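PDB 4K2P: T-lymphoma invasion and metastasis-inducing protein 1 from Homo sapiens, which probably acts as a guanine nucleotide exchange factor for Rac-type GTPases, its PH-CC-Ex region serving phosphoinositide binding and protein-protein interactions such as that with Par-3. Local coordinates for residues Lys138-Ile141 / Lys142-Glu145; Leu228-Ser232 / Val233-His237. The protein carries 5 engineered substitutions. All blocks are in the same frame, centred on the assembly; numbering follows the deposited sequence.

How the contacts relate
Contacts 1 and 2 come one after the other along the chain, on opposite sides of its centre. Their centres lie 25 Å apart and their nearest atoms about 11 Å apart, so they do not touch. Helix 168-203 joins them indirectly. Contact 1, within helix 133-161, lays Ile141 and Leu144 against Leu192 and Phe195, while contact 2, the start of helix 233-241, sets Val233 and Phe236 against Phe193 and Met190. Neither contact binds metal through its own residues: the side chain of Leu144 is about 12 Å, and that of Phe236 about 13 Å, from a bound calcium ion.

Contact 1: Lys138-Ile141 / Lys142-Glu145; sequences KSEI and KKLE
Glu140 and Lys143 meet on the solvent side of helix 133-161, which pairs with helix 168-203 in the coiled-coil hairpin. Glu140 OE2 stands 3.7 Å from Lys143 NZ, a long salt bridge. The glutamate chain folds at chi2 (-65°), which lifts its carboxylate toward the extended lysine. A water bridges the two charges: it donates to Glu140 OE2 at 2.8 Å, accepts from Lys143 NZ at 3.1 Å, and also bonds Ser139 OG, a short hydroxyl well suited to reaching it. On the next flank, Lys142 bends at chi4 (78°) so that NZ returns over CB of Lys138, 3.9 Å away. Four backbone bonds, from the N-H of Lys142 through that of Glu145 to the carbonyls four residues earlier, set this spacing. Ile141, on the far side of the helix from that water, packs on Leu192 and Phe195, and Leu144 packs on Phe195; both are buried apolar residues suited to the helix interface. The side chain of Glu145 runs next to that of Ile141 and in the same direction, and pairs its OE2 with Arg196 of helix 168-203. Arg196 would probably lose its carboxylate partner, and Ile141 the chain beside it, with an alanine here. A further water donates to Lys138 O at 2.8 Å and is held weakly by Lys142 NZ, 3.4 Å from its oxygen.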
loop_
_atom_site.group_PDB
_atom_site.type_symbol
_atom_site.label_atom_id
_atom_site.label_comp_id
_atom_site.label_asym_id
_atom_site.label_seq_id
_atom_site.Cartn_x
_atom_site.Cartn_y
_atom_site.Cartn_z
ATOM N N LYS A 138 9.219 3.562 -14.574
ATOM C CA LYS A 138 9.489 2.402 -15.416
ATOM C C LYS A 138 10.847 1.799 -15.090
ATOM O O LYS A 138 11.024 0.587 -15.161
ATOM C CB LYS A 138 9.421 2.774 -16.890
ATOM C CG LYS A 138 8.017 3.114 -17.349
ATOM C CD LYS A 138 8.007 3.564 -18.791
ATOM C CE LYS A 138 6.612 3.989 -19.216
ATOM N NZ LYS A 138 6.622 4.649 -20.548
ATOM N N SER A 139 11.804 2.652 -14.749
ATOM C CA SER A 139 13.141 2.200 -14.411
ATOM C C SER A 139 13.139 1.398 -13.113
ATOM O O SER A 139 13.792 0.360 -13.015
ATOM C CB SER A 139 14.086 3.394 -14.288
ATOM O OG SER A 139 15.343 2.984 -13.781
ATOM N N GLU A 140 12.387 1.882 -12.127
ATOM C CA GLU A 140 12.295 1.234 -10.824
ATOM C C GLU A 140 11.556 -0.089 -10.955
ATOM O O GLU A 140 11.804 -1.045 -10.212
ATOM C CB GLU A 140 11.588 2.147 -9.823
ATOM C CG GLU A 140 12.411 3.347 -9.401
ATOM C CD GLU A 140 13.660 2.960 -8.627
ATOM O OE1 GLU A 140 13.533 2.304 -7.575
ATOM O OE2 GLU A 140 14.770 3.315 -9.073
ATOM N N ILE A 141 10.639 -0.127 -11.911
ATOM C CA ILE A 141 9.878 -1.325 -12.201
ATOM C C ILE A 141 10.833 -2.361 -12.789
ATOM O O ILE A 141 10.840 -3.515 -12.371
ATOM C CB ILE A 141 8.703 -1.006 -13.160
ATOM C CG1 ILE A 141 7.569 -0.346 -12.371
ATOM C CG2 ILE A 141 8.200 -2.257 -13.879
ATOM C CD1 ILE A 141 6.502 0.296 -13.227
ATOM N N LYS A 142 11.671 -1.931 -13.723
ATOM C CA LYS A 142 12.644 -2.821 -14.339
ATOM C C LYS A 142 13.598 -3.388 -13.293
ATOM O O LYS A 142 13.931 -4.574 -13.321
ATOM C CB LYS A 142 13.436 -2.090 -15.422
ATOM C CG LYS A 142 12.647 -1.812 -16.696
ATOM C CD LYS A 142 13.531 -1.170 -17.757
ATOM C CE LYS A 142 12.742 -0.787 -19.007
ATOM N NZ LYS A 142 11.953 0.471 -18.816
ATOM N N LYS A 143 14.016 -2.549 -12.354
ATOM C CA LYS A 143 14.954 -2.980 -11.329
ATOM C C LYS A 143 14.339 -4.036 -10.434
ATOM O O LYS A 143 14.991 -5.025 -10.095
ATOM C CB LYS A 143 15.425 -1.795 -10.487
ATOM C CG LYS A 143 16.464 -0.940 -11.182
ATOM C CD LYS A 143 16.903 0.210 -10.298
ATOM C CE LYS A 143 17.784 1.190 -11.053
ATOM N NZ LYS A 143 18.183 2.337 -10.188
ATOM N N LEU A 144 13.076 -3.837 -10.079
ATOM C CA LEU A 144 12.371 -4.776 -9.224
ATOM C C LEU A 144 12.176 -6.119 -9.906
ATOM O O LEU A 144 12.251 -7.148 -9.258
ATOM C CB LEU A 144 11.016 -4.206 -8.801
ATOM C CG LEU A 144 11.097 -3.229 -7.631
ATOM C CD1 LEU A 144 9.834 -2.371 -7.578
ATOM C CD2 LEU A 144 11.302 -3.988 -6.332
ATOM N N GLU A 145 11.905 -6.107 -11.206
ATOM C CA GLU A 145 11.735 -7.339 -11.960
ATOM C C GLU A 145 13.058 -8.113 -12.039
ATOM O O GLU A 145 13.066 -9.346 -12.024
ATOM C CB GLU A 145 11.197 -7.048 -13.363
ATOM C CG GLU A 145 9.764 -6.512 -13.379
ATOM C CD GLU A 145 9.251 -6.237 -14.787
ATOM O OE1 GLU A 145 9.985 -5.643 -15.593
ATOM O OE2 GLU A 145 8.103 -6.620 -15.092
HETATM O O HOH W 1 9.335 -0.732 -16.958
HETATM O O HOH W 2 16.099 4.216 -11.413
#

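Contact 2: Leu228-Ser232 / Val233-His237; sequences LGIFS and VSSFH
Ser232 and Ser235 face each other where the chain turns out of the loop into helix 233-241, with Ser232 as the N-cap. The backbone-directed bonds come first. Ser232 OG accepts from Ser235 N at 3.2 Å, a nearly straight bond (161° at the hydrogen). A chi1 of 70° in Ser232 sets the hydroxyl between the backbone N and the carbonyl carbon, from where it reaches the amide of Ser235. Serine suits an N-cap because its short arm delivers an oxygen to first-turn amides that lack a carbonyl acceptor within the helix. Ser232 O then receives Phe236 N at 3.0 Å, the first regular bond of the helix.

The hydroxyl of Ser235 forms the second group. Ser235 OG lies 3.0 Å from Ile230 O and 3.1 Å from Ser232 O, and its one proton could go to either.

Apolar contacts complete the set. Ile230 CG2 touches Ser235 CB at 3.7 Å, and Leu228 CD1 approaches the same CB at 4.2 Å; all three residues also lean on strand 10-23, through Phe19 and Leu20. Val233 and Phe236 bury their side chains among helices 168-203 and 210-214.

Upstream of Ile230, Gly229, with phi 83°, is the C' residue of a Schellman motif in which Ile230 N reaches back to Met225 O; a side chain there would jam against the preceding carbonyl. Thus two small serine hydroxyls serve the polar backbone of a buried turn: one answers a leading amide of the new helix, the other lies within reach of two carbonyls.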
loop_
_atom_site.group_PDB
_atom_site.type_symbol
_atom_site.label_atom_id
_atom_site.label_comp_id
_atom_site.label_asym_id
_atom_site.label_seq_id
_atom_site.Cartn_x
_atom_site.Cartn_y
_atom_site.Cartn_z
ATOM N N LEU A 228 -6.297 -10.867 11.060
ATOM C CA LEU A 228 -6.857 -9.535 10.861
ATOM C C LEU A 228 -8.318 -9.551 10.418
ATOM O O LEU A 228 -9.027 -8.560 10.589
ATOM C CB LEU A 228 -6.044 -8.772 9.817
ATOM C CG LEU A 228 -4.653 -8.300 10.199
ATOM C CD1 LEU A 228 -3.985 -7.711 8.978
ATOM C CD2 LEU A 228 -4.730 -7.289 11.324
ATOM N N GLY A 229 -8.766 -10.664 9.848
ATOM C CA GLY A 229 -10.130 -10.752 9.363
ATOM C C GLY A 229 -10.307 -10.161 7.977
ATOM O O GLY A 229 -11.423 -9.823 7.587
ATOM N N ILE A 230 -9.212 -10.000 7.241
ATOM C CA ILE A 230 -9.283 -9.411 5.908
ATOM C C ILE A 230 -8.144 -9.918 5.011
ATOM O O ILE A 230 -6.984 -9.864 5.383
ATOM C CB ILE A 230 -9.261 -7.849 5.996
ATOM C CG1 ILE A 230 -9.237 -7.201 4.610
ATOM C CG2 ILE A 230 -8.099 -7.360 6.856
ATOM C CD1 ILE A 230 -10.467 -7.489 3.786
ATOM N N PHE A 231 -8.515 -10.439 3.844
ATOM C CA PHE A 231 -7.581 -10.842 2.798
ATOM C C PHE A 231 -7.769 -9.912 1.621
ATOM O O PHE A 231 -8.719 -10.053 0.856
ATOM C CB PHE A 231 -7.818 -12.284 2.338
ATOM C CG PHE A 231 -7.557 -13.316 3.389
ATOM C CD1 PHE A 231 -8.487 -13.563 4.386
ATOM C CD2 PHE A 231 -6.385 -14.053 3.371
ATOM C CE1 PHE A 231 -8.248 -14.528 5.351
ATOM C CE2 PHE A 231 -6.141 -15.018 4.333
ATOM C CZ PHE A 231 -7.066 -15.252 5.326
ATOM N N SER A 232 -6.846 -8.977 1.469
ATOM C CA SER A 232 -6.931 -7.986 0.414
ATOM C C SER A 232 -5.550 -7.417 0.153
ATOM O O SER A 232 -4.625 -7.628 0.931
ATOM C CB SER A 232 -7.885 -6.866 0.809
ATOM O OG SER A 232 -7.296 -6.105 1.854
ATOM N N VAL A 233 -5.409 -6.705 -0.953
ATOM C CA VAL A 233 -4.176 -6.000 -1.248
ATOM C C VAL A 233 -3.831 -5.067 -0.097
ATOM O O VAL A 233 -2.671 -4.921 0.240
ATOM C CB VAL A 233 -4.288 -5.207 -2.562
ATOM C CG1 VAL A 233 -3.067 -4.311 -2.771
ATOM C CG2 VAL A 233 -4.429 -6.174 -3.726
ATOM N N SER A 234 -4.838 -4.452 0.515
ATOM C CA SER A 234 -4.592 -3.473 1.573
ATOM C C SER A 234 -4.003 -4.091 2.842
ATOM O O SER A 234 -3.123 -3.498 3.465
ATOM C CB SER A 234 -5.881 -2.729 1.921
ATOM O OG SER A 234 -6.321 -1.961 0.819
ATOM N N SER A 235 -4.497 -5.258 3.246
ATOM C CA SER A 235 -3.976 -5.916 4.440
ATOM C C SER A 235 -2.608 -6.552 4.160
ATOM O O SER A 235 -1.743 -6.591 5.028
ATOM C CB SER A 235 -4.968 -6.966 4.944
ATOM O OG SER A 235 -5.152 -7.994 3.990
ATOM N N PHE A 236 -2.433 -7.043 2.940
ATOM C CA PHE A 236 -1.170 -7.615 2.489
ATOM C C PHE A 236 -0.110 -6.526 2.573
ATOM O O PHE A 236 0.956 -6.722 3.148
ATOM C CB PHE A 236 -1.329 -8.143 1.058
ATOM C CG PHE A 236 -0.151 -8.921 0.532
ATOM C CD1 PHE A 236 0.934 -9.245 1.334
ATOM C CD2 PHE A 236 -0.143 -9.338 -0.786
ATOM C CE1 PHE A 236 2.004 -9.966 0.825
ATOM C CE2 PHE A 236 0.923 -10.065 -1.295
ATOM C CZ PHE A 236 1.998 -10.373 -0.490
ATOM N N HIS A 237 -0.441 -5.358 2.030
ATOM C CA HIS A 237 0.468 -4.226 2.033
ATOM C C HIS A 237 0.776 -3.802 3.451
ATOM O O HIS A 237 1.918 -3.536 3.767
ATOM C CB HIS A 237 -0.093 -3.033 1.262
ATOM C CG HIS A 237 0.865 -1.886 1.189
ATOM N ND1 HIS A 237 0.466 -0.568 1.167
ATOM C CD2 HIS A 237 2.218 -1.867 1.152
ATOM C CE1 HIS A 237 1.528 0.214 1.113
ATOM N NE2 HIS A 237 2.603 -0.550 1.106
#